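Local coordinates for protein probable tagatose 6-phosphate kinase (Sinorhizobium meliloti, PDB 3TXV) that is thought to act in carbohydrate metabolism as a tagatose-6-phosphate kinase, and folds as an eight-stranded parallel beta/alpha barrel related to the GatZ/KbaZ aldolase subunits, at residues 24-29 with 290-295. Sequence-based numbering, arbitrary orientation.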
# COMPACT_ATOMS: atom_id res chain seq x y z
N PRO A 24 9.30 -2.48 6.05
CA PRO A 24 8.56 -1.82 4.96
C PRO A 24 7.26 -2.54 4.71
O PRO A 24 7.22 -3.77 4.75
CB PRO A 24 9.48 -1.97 3.75
CG PRO A 24 10.42 -2.98 4.10
CD PRO A 24 10.60 -2.97 5.57
N SER A 25 6.20 -1.77 4.51
CA SER A 25 4.88 -2.34 4.28
C SER A 25 4.45 -2.09 2.86
O SER A 25 4.35 -0.95 2.42
CB SER A 25 3.88 -1.75 5.26
OG SER A 25 2.73 -2.55 5.31
N ILE A 26 4.20 -3.15 2.11
CA ILE A 26 3.84 -2.98 0.72
C ILE A 26 2.35 -3.18 0.55
O ILE A 26 1.89 -4.33 0.62
CB ILE A 26 4.54 -4.01 -0.16
CG1 ILE A 26 6.02 -4.24 0.27
CG2 ILE A 26 4.34 -3.64 -1.59
CD1 ILE A 26 6.91 -2.99 0.36
N CYS A 27 1.60 -2.09 0.35
CA CYS A 27 0.19 -2.21 -0.04
C CYS A 27 0.03 -1.85 -1.47
O CYS A 27 -0.45 -0.75 -1.81
CB CYS A 27 -0.74 -1.31 0.76
SG CYS A 27 -0.02 -0.77 2.23
N SER A 28 0.45 -2.75 -2.33
CA SER A 28 0.03 -2.68 -3.69
C SER A 28 -0.61 -4.02 -4.04
O SER A 28 -0.34 -5.05 -3.42
CB SER A 28 1.20 -2.31 -4.61
OG SER A 28 0.81 -1.25 -5.48
N ALA A 29 -1.50 -3.97 -5.01
CA ALA A 29 -2.21 -5.12 -5.47
C ALA A 29 -1.51 -5.65 -6.69
O ALA A 29 -1.83 -6.75 -7.14
CB ALA A 29 -3.62 -4.73 -5.83
N PRO A 290 1.50 3.76 -3.33
CA PRO A 290 1.36 4.59 -4.50
C PRO A 290 2.67 4.91 -5.12
O PRO A 290 2.83 4.93 -6.29
CB PRO A 290 0.72 5.81 -3.92
CG PRO A 290 -0.13 5.28 -2.88
CD PRO A 290 0.38 3.98 -2.43
N GLY A 291 3.66 5.11 -4.30
CA GLY A 291 4.96 5.33 -4.83
C GLY A 291 5.41 4.16 -5.64
O GLY A 291 6.31 4.29 -6.38
N LEU A 292 4.84 2.99 -5.48
CA LEU A 292 5.45 1.83 -6.05
C LEU A 292 4.87 1.59 -7.38
O LEU A 292 5.52 1.14 -8.25
CB LEU A 292 5.16 0.63 -5.18
CG LEU A 292 5.90 0.61 -3.88
CD1 LEU A 292 5.34 -0.37 -3.01
CD2 LEU A 292 7.26 0.27 -4.17
N THR A 293 3.60 1.89 -7.53
CA THR A 293 2.91 1.78 -8.82
C THR A 293 3.07 3.06 -9.63
O THR A 293 2.94 3.06 -10.86
CB THR A 293 1.43 1.56 -8.63
OG1 THR A 293 0.96 2.42 -7.56
CG2 THR A 293 1.15 0.10 -8.32
N PHE A 294 3.33 4.16 -8.94
CA PHE A 294 3.72 5.37 -9.62
C PHE A 294 4.98 5.07 -10.48
O PHE A 294 4.96 5.29 -11.68
CB PHE A 294 3.94 6.49 -8.60
CG PHE A 294 4.43 7.77 -9.19
CD1 PHE A 294 5.78 7.94 -9.48
CD2 PHE A 294 3.54 8.79 -9.50
CE1 PHE A 294 6.25 9.14 -10.07
CE2 PHE A 294 3.97 9.97 -10.06
CZ PHE A 294 5.34 10.16 -10.34
N ALA A 295 6.05 4.56 -9.87
CA ALA A 295 7.26 4.19 -10.62
C ALA A 295 7.00 3.15 -11.75
O ALA A 295 7.52 3.27 -12.89
CB ALA A 295 8.30 3.71 -9.68
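Closure of the beta/alpha (TIM-type) barrel brings Ile26, at the end of the first strand, and Ser28, in the loop after it, against Leu292 and Thr293 in the first turn of the helix that follows the last strand. The contact is small and buried. Methyl CG2 of Ile26 meets methyl CD1 of Leu292 at 3.7 Å, and the two side chains cross at about a right angle. With CG1 beside the backbone N (chi1 -40°), Ile26 has CG2 anti to that N, and it is this branch that reaches Leu292. Ser28 and Thr293 have the nearest CA atoms of the two segments, 7.4 Å apart. Between them OG of Ser28 lies 3.2 Å from methyl CG2 of Thr293, a van der Waals approach and not a polar bond. The hydroxyl OG1 of Thr293 is instead hydrogen-bonded to Asp355. The neighbouring strands 283-288 and 48-53 pair with strand 23-26 through backbone hydrogen bonds. Val33 of helix 31-43 touches Ser28, Leu292 and Thr293, while Ala37 of the same helix packs on Ile26 and Leu419 of helix 407-424 on Leu292.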